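PDB 1W5S: ORC1-type DNA replication protein 2 from Aeropyrum pernix, which binds DNA and ATP and takes part in regulating DNA replication, joining an N-terminal AAA+ ATPase domain to a C-terminal winged-helix domain. Local coordinates for residues Glu23-Arg28 / Leu220-Glu225; Gly56-Val61 / Ala186-Ala191; Leu212-Ser217 / Tyr249-Gly254; Ile263-Met268 / Lys288-Asn293. All coordinates share one frame; numbering follows the deposited sequence.

Contact 1 of 4, residues Glu23-Arg28 / Leu220-Glu225; sequences ELRVRR and LYTILE. With ADP (adenosine-5'-diphosphate), chain E.
Arg25 and helix 217-231 share one water, gripped from three sides: it accepts from Arg25 NH1 at 2.8 Å, in the guanidinium plane, and donates to Thr222 O and Glu225 OE2. Because Glu225 OE2 lies 4.3 Å from Arg25 NH1, beyond salt-bridge range, the water mediates between the two charges; the direct ionic partner of Arg25 NH1 is Glu229, farther along the helix. Thr222 sets OG1 beside its own backbone N (chi1 -69°), where it bonds to Arg218 O, and turns CG2 to the loop. That methyl meets Arg25 CB and Val26 CG2, each at 3.6 Å from Thr222 CG2. Ile223 CG1 also packs on Val26 CG2 at 3.9 Å. As is usual in AAA+ proteins, the nucleotide sits where base and lid meet, and here both segments enclose the adenine. Ile223 CD1 stands over one face, 3.8 Å from ADP C5. With an alanine at Ile223, the face under CD1 would probably lose its cover and the base could shift. Leu24 CD2 lies on the other side of the base plane, just beyond its N1 edge and 3.6 Å from ADP N1, while Arg27 CG reaches ADP N6 at 3.3 Å.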
# COMPACT_ATOMS: atom_id res chain seq x y z
N GLU A 23 6.18 -18.15 7.46
CA GLU A 23 4.77 -18.05 7.88
C GLU A 23 4.40 -16.65 8.39
O GLU A 23 5.24 -15.95 8.95
CB GLU A 23 4.50 -19.06 9.00
CG GLU A 23 4.51 -20.55 8.55
CD GLU A 23 3.65 -21.44 9.47
OE1 GLU A 23 2.39 -21.23 9.46
OE2 GLU A 23 4.24 -22.31 10.21
N LEU A 24 3.15 -16.24 8.22
CA LEU A 24 2.71 -14.99 8.76
C LEU A 24 2.16 -15.21 10.15
O LEU A 24 1.62 -16.26 10.40
CB LEU A 24 1.64 -14.34 7.87
CG LEU A 24 2.13 -13.83 6.52
CD1 LEU A 24 0.99 -13.27 5.78
CD2 LEU A 24 3.25 -12.79 6.62
N ARG A 25 2.35 -14.27 11.07
CA ARG A 25 1.79 -14.40 12.41
C ARG A 25 0.86 -13.27 12.71
O ARG A 25 0.22 -13.25 13.78
CB ARG A 25 2.88 -14.45 13.48
CG ARG A 25 3.72 -15.70 13.42
CD ARG A 25 4.79 -15.68 14.50
NE ARG A 25 5.60 -16.87 14.49
CZ ARG A 25 6.63 -17.12 15.31
NH1 ARG A 25 7.04 -16.24 16.23
NH2 ARG A 25 7.26 -18.27 15.19
N VAL A 26 0.76 -12.31 11.80
CA VAL A 26 -0.12 -11.18 12.00
C VAL A 26 -1.19 -11.05 10.89
O VAL A 26 -2.32 -10.58 11.15
CB VAL A 26 0.65 -9.85 12.17
CG1 VAL A 26 -0.31 -8.68 12.17
CG2 VAL A 26 1.45 -9.84 13.48
N ARG A 27 -0.85 -11.41 9.67
CA ARG A 27 -1.86 -11.22 8.61
C ARG A 27 -2.34 -12.61 8.13
O ARG A 27 -2.82 -12.76 7.02
CB ARG A 27 -1.19 -10.52 7.39
CG ARG A 27 -0.77 -9.07 7.59
CD ARG A 27 -1.90 -8.17 7.86
NE ARG A 27 -1.57 -6.76 7.61
CZ ARG A 27 -2.19 -5.75 8.22
NH1 ARG A 27 -3.14 -6.03 9.14
NH2 ARG A 27 -1.85 -4.48 7.96
N ARG A 28 -2.14 -13.58 9.02
CA ARG A 28 -1.76 -14.97 8.66
C ARG A 28 -2.96 -15.76 8.26
O ARG A 28 -2.91 -16.62 7.33
CB ARG A 28 -1.09 -15.66 9.87
CG ARG A 28 -2.00 -16.33 10.92
CD ARG A 28 -2.13 -15.56 12.30
NE ARG A 28 -2.54 -14.14 12.21
CZ ARG A 28 -3.78 -13.69 11.98
NH1 ARG A 28 -4.78 -14.52 11.74
NH2 ARG A 28 -4.01 -12.39 11.93
N LEU A 220 3.18 -5.17 15.98
CA LEU A 220 4.61 -4.90 15.72
C LEU A 220 5.51 -5.77 16.58
O LEU A 220 6.53 -6.26 16.12
CB LEU A 220 4.96 -3.43 15.89
CG LEU A 220 4.31 -2.48 14.88
CD1 LEU A 220 4.74 -1.06 15.12
CD2 LEU A 220 4.58 -2.93 13.46
N TYR A 221 5.12 -5.97 17.83
CA TYR A 221 5.81 -6.92 18.68
C TYR A 221 5.87 -8.30 18.03
O TYR A 221 6.95 -8.85 17.82
CB TYR A 221 5.19 -7.02 20.10
CG TYR A 221 6.08 -7.94 20.89
CD1 TYR A 221 5.84 -9.30 20.93
CD2 TYR A 221 7.21 -7.47 21.49
CE1 TYR A 221 6.65 -10.14 21.60
CE2 TYR A 221 8.03 -8.29 22.15
CZ TYR A 221 7.74 -9.65 22.19
OH TYR A 221 8.58 -10.52 22.86
N THR A 222 4.72 -8.85 17.68
CA THR A 222 4.68 -10.15 17.08
C THR A 222 5.59 -10.22 15.82
O THR A 222 6.24 -11.21 15.57
CB THR A 222 3.21 -10.56 16.75
OG1 THR A 222 2.50 -10.77 17.96
CG2 THR A 222 3.14 -11.86 15.93
N ILE A 223 5.59 -9.18 15.03
CA ILE A 223 6.45 -9.12 13.81
C ILE A 223 7.92 -9.08 14.14
O ILE A 223 8.68 -9.73 13.52
CB ILE A 223 6.07 -7.90 12.91
CG1 ILE A 223 4.75 -8.21 12.20
CG2 ILE A 223 7.15 -7.51 11.90
CD1 ILE A 223 4.09 -7.02 11.55
N LEU A 224 8.30 -8.28 15.14
CA LEU A 224 9.71 -8.15 15.55
C LEU A 224 10.22 -9.44 16.21
O LEU A 224 11.27 -9.96 15.87
CB LEU A 224 9.88 -6.96 16.49
CG LEU A 224 9.68 -5.53 15.97
CD1 LEU A 224 9.69 -4.56 17.10
CD2 LEU A 224 10.76 -5.21 15.02
N GLU A 225 9.42 -9.95 17.12
CA GLU A 225 9.71 -11.21 17.78
C GLU A 225 10.09 -12.31 16.75
O GLU A 225 11.01 -13.07 16.95
CB GLU A 225 8.51 -11.67 18.67
CG GLU A 225 8.95 -12.70 19.69
CD GLU A 225 7.86 -13.47 20.41
OE1 GLU A 225 8.07 -13.73 21.59
OE2 GLU A 225 6.84 -13.87 19.81
PB ADP E . 3.70 -1.83 2.54
O1B ADP E . 4.55 -0.59 2.45
O2B ADP E . 2.29 -1.56 3.05
O3B ADP E . 3.68 -2.59 1.20
PA ADP E . 5.46 -4.06 3.26
O1A ADP E . 6.48 -3.50 2.34
O2A ADP E . 4.62 -5.27 2.93
O3A ADP E . 4.43 -2.78 3.62
O5' ADP E . 6.13 -4.30 4.72
C5' ADP E . 7.13 -3.44 5.31
C4' ADP E . 8.12 -4.27 6.08
O4' ADP E . 7.45 -4.91 7.18
C3' ADP E . 8.71 -5.41 5.27
O3' ADP E . 9.98 -5.76 5.76
C2' ADP E . 7.77 -6.61 5.54
O2' ADP E . 8.45 -7.89 5.44
C1' ADP E . 7.39 -6.34 7.00
N9 ADP E . 6.07 -6.93 7.28
C8 ADP E . 4.90 -6.31 7.02
N7 ADP E . 3.87 -7.06 7.38
C5 ADP E . 4.35 -8.17 7.90
C6 ADP E . 3.73 -9.37 8.44
N6 ADP E . 2.37 -9.43 8.47
N1 ADP E . 4.54 -10.35 8.92
C2 ADP E . 5.91 -10.21 8.83
N3 ADP E . 6.51 -9.11 8.31
C4 ADP E . 5.81 -8.09 7.84
O HOH W 1 6.12 -13.71 17.05

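Contact 2 of 4, residues Gly56-Val61 / Ala186-Ala191. With SO4 (sulfate ion), chain C.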
# COMPACT_ATOMS: atom_id res chain seq x y z
N GLY A 56 -4.34 0.43 1.64
CA GLY A 56 -4.25 0.89 3.05
C GLY A 56 -4.87 2.25 3.23
O GLY A 56 -5.54 2.72 2.32
N SER A 57 -4.74 2.87 4.42
CA SER A 57 -5.17 4.26 4.57
C SER A 57 -4.16 5.24 3.92
O SER A 57 -3.02 4.94 3.62
CB SER A 57 -5.39 4.63 6.02
OG SER A 57 -6.44 3.87 6.57
N ILE A 58 -4.59 6.46 3.73
CA ILE A 58 -3.81 7.38 2.99
C ILE A 58 -2.66 7.90 3.85
O ILE A 58 -2.81 8.18 5.02
CB ILE A 58 -4.72 8.50 2.43
CG1 ILE A 58 -3.94 9.44 1.53
CG2 ILE A 58 -5.35 9.32 3.55
CD1 ILE A 58 -4.89 10.56 0.97
N GLY A 59 -1.48 7.97 3.26
CA GLY A 59 -0.28 8.29 4.00
C GLY A 59 0.41 7.10 4.67
O GLY A 59 1.53 7.26 5.12
N ARG A 60 -0.21 5.91 4.72
CA ARG A 60 0.34 4.77 5.46
C ARG A 60 1.27 3.93 4.59
O ARG A 60 0.93 3.65 3.48
CB ARG A 60 -0.80 3.89 5.99
CG ARG A 60 -1.73 4.55 6.92
CD ARG A 60 -1.02 5.07 8.16
NE ARG A 60 -1.98 5.10 9.26
CZ ARG A 60 -1.86 5.78 10.38
NH1 ARG A 60 -2.80 5.68 11.29
NH2 ARG A 60 -0.78 6.52 10.62
N VAL A 61 2.46 3.58 5.10
CA VAL A 61 3.45 2.74 4.41
C VAL A 61 3.94 1.73 5.40
O VAL A 61 3.88 2.00 6.57
CB VAL A 61 4.66 3.53 3.84
CG1 VAL A 61 4.20 4.64 3.00
CG2 VAL A 61 5.47 4.14 4.95
N ALA A 186 -2.58 -1.17 -4.07
CA ALA A 186 -2.51 0.29 -4.19
C ALA A 186 -2.26 0.95 -2.83
O ALA A 186 -2.43 0.31 -1.76
CB ALA A 186 -3.75 0.88 -4.85
N SER A 187 -1.85 2.22 -2.87
CA SER A 187 -1.45 2.85 -1.62
C SER A 187 -2.63 3.16 -0.76
O SER A 187 -2.50 3.02 0.46
CB SER A 187 -0.53 4.07 -1.80
OG SER A 187 -1.07 4.95 -2.74
N ASP A 188 -3.78 3.43 -1.37
CA ASP A 188 -4.99 3.70 -0.62
C ASP A 188 -6.22 3.74 -1.52
O ASP A 188 -6.13 3.53 -2.71
CB ASP A 188 -4.84 5.03 0.17
CG ASP A 188 -4.54 6.22 -0.74
OD1 ASP A 188 -3.51 6.83 -0.54
OD2 ASP A 188 -5.31 6.51 -1.67
N VAL A 189 -7.37 3.98 -0.92
CA VAL A 189 -8.67 3.84 -1.54
C VAL A 189 -8.86 4.82 -2.67
O VAL A 189 -9.71 4.63 -3.51
CB VAL A 189 -9.80 4.04 -0.44
CG1 VAL A 189 -9.92 5.45 -0.03
CG2 VAL A 189 -11.17 3.53 -0.88
N ARG A 190 -8.06 5.89 -2.70
CA ARG A 190 -8.10 6.84 -3.83
C ARG A 190 -7.87 6.14 -5.17
O ARG A 190 -8.40 6.56 -6.20
CB ARG A 190 -7.09 7.98 -3.64
CG ARG A 190 -7.49 8.97 -2.53
CD ARG A 190 -6.42 10.03 -2.36
NE ARG A 190 -5.10 9.47 -1.97
CZ ARG A 190 -3.94 10.12 -2.09
NH1 ARG A 190 -3.89 11.36 -2.59
NH2 ARG A 190 -2.83 9.55 -1.69
N ALA A 191 -7.10 5.06 -5.15
CA ALA A 191 -6.92 4.26 -6.36
C ALA A 191 -8.22 3.82 -6.99
O ALA A 191 -8.34 3.79 -8.21
CB ALA A 191 -5.99 3.09 -6.14
S SO4 C . -5.35 3.18 9.86
O1 SO4 C . -5.24 4.40 10.65
O2 SO4 C . -5.55 2.01 10.67
O3 SO4 C . -4.17 3.17 8.98
O4 SO4 C . -6.55 3.18 9.00
O HOH W 2 -7.72 4.19 2.00
O HOH W 3 -1.12 2.17 2.59
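The P-loop of an AAA+ ATPase leaves the first strand of the domain, and here its opening residues, Gly56-Val61, run alongside the end of strand 180-186, which in the family carries the sensor 1 region. Gly56 N reaches Ser187 O by a weak bond of 3.4 Å. Two waters bridge the backbones beside it: one donates to Gly56 O and accepts from Val189 N, and the other donates to Ser187 O and Arg60 O. Asp188 CA adds a C-H contact, 3.1 Å from Gly56 O. Ser57-Arg60 then form a type II turn, with Gly59 at a phi of 85°, where a CB would press on the carbonyl O of Ile58.

Ile58, its CG1 anti to the backbone N (chi1 -175°), crosses Arg190 at about a right angle and sets CD1 tightly over one face of the guanidinium, 3.1 Å above its plane and offset toward the rim. Asp188 grips the same guanidinium side-on: Arg190 NH2 meets the syn lone pair of Asp188 OD1 at 3.0 Å in the guanidinium plane, and Arg190 NE meets Asp188 OD2 at 3.0 Å from the syn side but 32° out of the carboxylate plane. Arg190 N bonds the anti lone pair of Asp188 OD2, a capping bond at the turn that leads into helix 190-198. Across the turn, Arg60 holds a sulfate, probably from the crystallisation liquor, in its guanidinium plane with NE and NH1, and Ser57 OG adds a third bond. The two-pronged bridge fixes the rotation of the Arg190 group, which presents a face to Ile58 while NH1 pairs with Glu302.

Contact 3 of 4, residues Leu212-Ser217 / Tyr249-Gly254; sequences LPAYKS and YGEDKG. With ADP (adenosine-5'-diphosphate), chain E; SO4 (sulfate ion), chain C.
Ser217 and Asp252 form the tight part of this contact, where the start of lid helix 217-231 meets the turn after helix 239-249. Asp252 OD2 takes Ser217 N on its syn lone pair at 2.8 Å, and Asp252 OD1 takes Ser217 OG at 2.8 Å, also from the syn side but 26° out of the carboxylate plane. Ser217 chi1 of 50° places Ser217 OG between the backbone N and the carbonyl carbon, where it also accepts from Lys253 NZ at 3.3 Å. These bonds bury Ser217 beside exposed Asp252 and Lys253. Replacing Ser217 with an alanine would probably leave Asp252 OD1 and Lys253 NZ without their common hydroxyl, and the carboxylate freer to turn. Gly250 lies so close that a CB on it would run into Ser217 CB. Glu251 N completes this part, reaching Tyr215 O at 3.1 Å in the carbonyl plane.

The solvent side is looser. Lys216 and Glu251 lie alongside each other, pointing the same way, yet Lys216 NZ only reaches Glu251 OE2 at 3.5 Å, a weak bridge; Glu251 OE1 is engaged by Arg394 and Arg60. On the inward side, buried Ala214 CB rests on Glu251 CB at 4.1 Å, and the Tyr215 ring runs to the nucleotide, where Tyr215 OH donates to ADP N7 at 2.8 Å, consistent with its established part in ATP binding. The amide that Asp252 takes belongs to the first turn of a helix, so the helix end, with Lys253 nearby, would probably stabilise the negative charge of this carboxylate.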
# COMPACT_ATOMS: atom_id res chain seq x y z
N LEU A 212 -6.24 -2.63 4.55
CA LEU A 212 -5.38 -3.07 5.63
C LEU A 212 -5.15 -1.87 6.60
O LEU A 212 -4.86 -0.79 6.16
CB LEU A 212 -4.12 -3.62 5.00
CG LEU A 212 -3.76 -5.11 5.00
CD1 LEU A 212 -4.90 -6.03 4.79
CD2 LEU A 212 -2.61 -5.31 4.00
N PRO A 213 -5.41 -2.04 7.90
CA PRO A 213 -5.06 -0.99 8.89
C PRO A 213 -3.59 -0.98 9.30
O PRO A 213 -2.88 -1.98 9.14
CB PRO A 213 -5.91 -1.35 10.10
CG PRO A 213 -6.41 -2.70 9.87
CD PRO A 213 -6.07 -3.19 8.53
N ALA A 214 -3.11 0.15 9.81
CA ALA A 214 -1.70 0.25 10.28
C ALA A 214 -1.56 -0.68 11.45
O ALA A 214 -2.54 -0.93 12.13
CB ALA A 214 -1.36 1.70 10.70
N TYR A 215 -0.37 -1.23 11.67
CA TYR A 215 -0.09 -2.13 12.79
C TYR A 215 -0.15 -1.51 14.16
O TYR A 215 0.34 -0.40 14.39
CB TYR A 215 1.29 -2.79 12.64
CG TYR A 215 1.31 -3.77 11.49
CD1 TYR A 215 2.22 -3.62 10.44
CD2 TYR A 215 0.42 -4.85 11.45
CE1 TYR A 215 2.26 -4.53 9.40
CE2 TYR A 215 0.44 -5.73 10.46
CZ TYR A 215 1.36 -5.57 9.40
OH TYR A 215 1.35 -6.48 8.38
N LYS A 216 -0.78 -2.23 15.09
CA LYS A 216 -0.80 -1.80 16.50
C LYS A 216 0.47 -2.33 17.17
O LYS A 216 1.20 -3.20 16.57
CB LYS A 216 -2.00 -2.35 17.27
CG LYS A 216 -3.30 -2.20 16.66
CD LYS A 216 -3.72 -0.78 16.43
CE LYS A 216 -5.21 -0.84 16.02
NZ LYS A 216 -5.85 0.47 15.97
N SER A 217 0.72 -1.85 18.39
CA SER A 217 1.97 -2.19 19.10
C SER A 217 2.17 -3.69 19.31
O SER A 217 3.23 -4.22 19.03
CB SER A 217 2.12 -1.38 20.39
OG SER A 217 0.95 -1.43 21.18
N TYR A 249 6.19 2.88 17.77
CA TYR A 249 5.66 2.85 16.42
C TYR A 249 4.20 2.28 16.30
O TYR A 249 3.53 2.45 15.28
CB TYR A 249 6.59 2.10 15.47
CG TYR A 249 7.97 2.67 15.27
CD1 TYR A 249 9.05 1.84 15.09
CD2 TYR A 249 8.21 4.02 15.28
CE1 TYR A 249 10.34 2.34 14.90
CE2 TYR A 249 9.50 4.52 15.10
CZ TYR A 249 10.55 3.67 14.90
OH TYR A 249 11.80 4.15 14.72
N GLY A 250 3.72 1.60 17.33
CA GLY A 250 2.33 1.10 17.35
C GLY A 250 1.39 2.25 17.11
O GLY A 250 1.58 3.32 17.61
N GLU A 251 0.38 2.04 16.30
CA GLU A 251 -0.49 3.14 15.95
C GLU A 251 -1.44 3.50 17.12
O GLU A 251 -1.84 4.63 17.24
CB GLU A 251 -1.17 2.86 14.64
CG GLU A 251 -2.55 2.49 14.73
CD GLU A 251 -3.41 3.65 14.88
OE1 GLU A 251 -3.06 4.65 14.20
OE2 GLU A 251 -4.38 3.58 15.67
N ASP A 252 -1.73 2.53 17.98
CA ASP A 252 -2.42 2.78 19.27
C ASP A 252 -1.64 3.65 20.29
O ASP A 252 -2.21 4.10 21.27
CB ASP A 252 -2.81 1.46 19.94
CG ASP A 252 -1.70 0.39 19.87
OD1 ASP A 252 -1.64 -0.45 20.76
OD2 ASP A 252 -0.87 0.37 18.93
N LYS A 253 -0.35 3.85 20.06
CA LYS A 253 0.50 4.67 20.93
C LYS A 253 1.02 5.91 20.19
O LYS A 253 2.01 6.52 20.60
CB LYS A 253 1.73 3.87 21.31
CG LYS A 253 1.52 2.45 21.75
CD LYS A 253 1.61 2.37 23.21
CE LYS A 253 0.58 1.51 23.84
NZ LYS A 253 1.27 0.21 23.98
N GLY A 254 0.40 6.26 19.08
CA GLY A 254 0.65 7.57 18.45
C GLY A 254 1.59 7.52 17.26
O GLY A 254 1.91 8.54 16.70
PB ADP E . 3.70 -1.83 2.54
O1B ADP E . 4.55 -0.59 2.45
O2B ADP E . 2.29 -1.56 3.05
O3B ADP E . 3.68 -2.59 1.20
PA ADP E . 5.46 -4.06 3.26
O1A ADP E . 6.48 -3.50 2.34
O2A ADP E . 4.62 -5.27 2.93
O3A ADP E . 4.43 -2.78 3.62
O5' ADP E . 6.13 -4.30 4.72
C5' ADP E . 7.13 -3.44 5.31
C4' ADP E . 8.12 -4.27 6.08
O4' ADP E . 7.45 -4.91 7.18
C3' ADP E . 8.71 -5.41 5.27
O3' ADP E . 9.98 -5.76 5.76
C2' ADP E . 7.77 -6.61 5.54
O2' ADP E . 8.45 -7.89 5.44
C1' ADP E . 7.39 -6.34 7.00
N9 ADP E . 6.07 -6.93 7.28
C8 ADP E . 4.90 -6.31 7.02
N7 ADP E . 3.87 -7.06 7.38
C5 ADP E . 4.35 -8.17 7.90
C6 ADP E . 3.73 -9.37 8.44
N6 ADP E . 2.37 -9.43 8.47
N1 ADP E . 4.54 -10.35 8.92
C2 ADP E . 5.91 -10.21 8.83
N3 ADP E . 6.51 -9.11 8.31
C4 ADP E . 5.81 -8.09 7.84
S SO4 C . -5.35 3.18 9.86
O1 SO4 C . -5.24 4.40 10.65
O2 SO4 C . -5.55 2.01 10.67
O3 SO4 C . -4.17 3.17 8.98
O4 SO4 C . -6.55 3.18 9.00

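Contact 4 of 4, residues Ile263-Met268 / Lys288-Asn293; sequences IVALKM and KAVSEN
Ala265 and Ala289 make the closest backbone approach between helices 259-275 and 283-292, their CA atoms 5.2 Å apart. The short axes come within 8.3 Å at an angle of 130°, an oblique crossing, nearer to antiparallel than to parallel, in the helical lid of the AAA+ module. Small residues allow it: the methyl Ala289 CB sits 3.2 Å from Ala265 O, a close methyl-to-carbonyl contact.

Apolar contacts spread out from this point. Met268 CB lies 4.0 Å from Ala289 CB, and Ala265 CB is 4.4 Å from Val290 CG2, the outer limit of contact. Beyond the segments, Ala269 and Met272 carry the cover of Ala289 farther along helix 259-275. Met268 runs out extended and then bends at its last torsion (chi3 49°), folding the methyl Met268 CE onto the aliphatic part of Glu292, 3.6 Å from Glu292 CG. The two side chains meet at a slant, and Glu292 contributes a methylene here, not its carboxylate.

Polar groups are few in the interface. The Asn293 side chain lies over Val264, Ala265 and the sulfur of Met268, crossing Val264 nearly at right angles, and also touches Tyr249 and Arg261. The contact thus rests on small-residue packing and van der Waals fit, alanine against alanine, with the Met268 side chain laid against Glu292 and Asn293.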
# COMPACT_ATOMS: atom_id res chain seq x y z
N ILE A 263 11.26 -2.84 11.87
CA ILE A 263 12.31 -3.83 11.58
C ILE A 263 13.69 -3.13 11.32
O ILE A 263 14.72 -3.59 11.78
CB ILE A 263 11.89 -4.77 10.44
CG1 ILE A 263 10.84 -5.74 10.97
CG2 ILE A 263 13.13 -5.55 9.78
CD1 ILE A 263 10.02 -6.39 9.95
N VAL A 264 13.65 -2.04 10.60
CA VAL A 264 14.81 -1.20 10.35
C VAL A 264 15.47 -0.71 11.64
O VAL A 264 16.70 -0.77 11.80
CB VAL A 264 14.42 -0.01 9.40
CG1 VAL A 264 15.50 1.03 9.26
CG2 VAL A 264 14.09 -0.58 7.99
N ALA A 265 14.64 -0.30 12.59
CA ALA A 265 15.12 0.10 13.90
C ALA A 265 15.83 -1.03 14.61
O ALA A 265 16.90 -0.82 15.21
CB ALA A 265 13.96 0.65 14.78
N LEU A 266 15.19 -2.20 14.64
CA LEU A 266 15.77 -3.38 15.27
C LEU A 266 17.09 -3.77 14.59
O LEU A 266 18.09 -4.05 15.21
CB LEU A 266 14.75 -4.52 15.24
CG LEU A 266 15.29 -5.84 15.71
CD1 LEU A 266 15.91 -5.64 17.10
CD2 LEU A 266 14.20 -6.89 15.70
N LYS A 267 17.07 -3.79 13.27
CA LYS A 267 18.29 -4.01 12.49
C LYS A 267 19.44 -3.05 12.89
O LYS A 267 20.56 -3.49 13.18
CB LYS A 267 17.96 -3.91 11.01
CG LYS A 267 19.05 -4.32 10.04
CD LYS A 267 18.79 -3.68 8.64
CE LYS A 267 20.03 -3.61 7.78
NZ LYS A 267 20.94 -2.42 8.12
N MET A 268 19.15 -1.76 12.89
CA MET A 268 20.11 -0.72 13.22
C MET A 268 20.72 -0.88 14.62
O MET A 268 21.94 -0.75 14.78
CB MET A 268 19.46 0.66 13.14
CG MET A 268 19.20 1.26 11.73
SD MET A 268 18.36 2.91 11.84
CE MET A 268 19.46 3.72 13.10
N LYS A 288 18.35 4.39 20.88
CA LYS A 288 19.14 5.19 19.96
C LYS A 288 18.67 5.01 18.51
O LYS A 288 18.46 6.01 17.77
CB LYS A 288 20.62 4.91 20.09
CG LYS A 288 21.44 5.84 19.28
CD LYS A 288 22.67 6.23 20.01
CE LYS A 288 22.40 7.58 20.80
NZ LYS A 288 23.42 7.97 21.80
N ALA A 289 18.41 3.75 18.15
CA ALA A 289 17.95 3.39 16.83
C ALA A 289 16.59 3.93 16.57
O ALA A 289 16.39 4.58 15.57
CB ALA A 289 17.97 1.87 16.65
N VAL A 290 15.65 3.69 17.47
CA VAL A 290 14.32 4.27 17.35
C VAL A 290 14.39 5.78 17.10
O VAL A 290 13.56 6.34 16.38
CB VAL A 290 13.48 4.02 18.60
CG1 VAL A 290 12.27 4.90 18.63
CG2 VAL A 290 13.03 2.58 18.68
N SER A 291 15.37 6.42 17.73
CA SER A 291 15.50 7.86 17.73
C SER A 291 16.12 8.41 16.43
O SER A 291 15.67 9.44 15.93
CB SER A 291 16.32 8.31 18.93
OG SER A 291 17.19 9.39 18.59
N GLU A 292 17.18 7.79 15.89
CA GLU A 292 17.68 8.27 14.60
C GLU A 292 17.01 7.67 13.39
O GLU A 292 17.32 8.04 12.28
CB GLU A 292 19.18 8.22 14.45
CG GLU A 292 19.88 6.94 14.74
CD GLU A 292 21.29 7.24 15.18
OE1 GLU A 292 21.49 8.40 15.70
OE2 GLU A 292 22.19 6.37 14.97
N ASN A 293 16.02 6.83 13.58
CA ASN A 293 15.43 6.22 12.44
C ASN A 293 14.98 7.33 11.47
O ASN A 293 13.89 7.90 11.60
CB ASN A 293 14.29 5.32 12.85
CG ASN A 293 14.12 4.15 11.96
OD1 ASN A 293 13.33 3.22 12.28
ND2 ASN A 293 14.84 4.14 10.83

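Overall arrangement
From the N terminus, the loop 23-28 meets lid helix 217-231 in contact 1, closing a long loop that takes in most of the AAA+ base. Contact 2 lies wholly within that loop, tying the P-loop entry to the end of strand 180-186. Contact 3 crosses contact 1, since 212-217 precedes 220-225 while 249-254 follows it; Arg27 NH2 probably bonds Pro213 O, and both contacts touch the ADP. Contacts 2 and 3 follow in series, linked by the sulfate and the Arg60-Glu251 salt bridge. Contact 4 closes last, inside the lid, joined to contact 1 through Ile223 and Ile263 and to contact 3 through Tyr249.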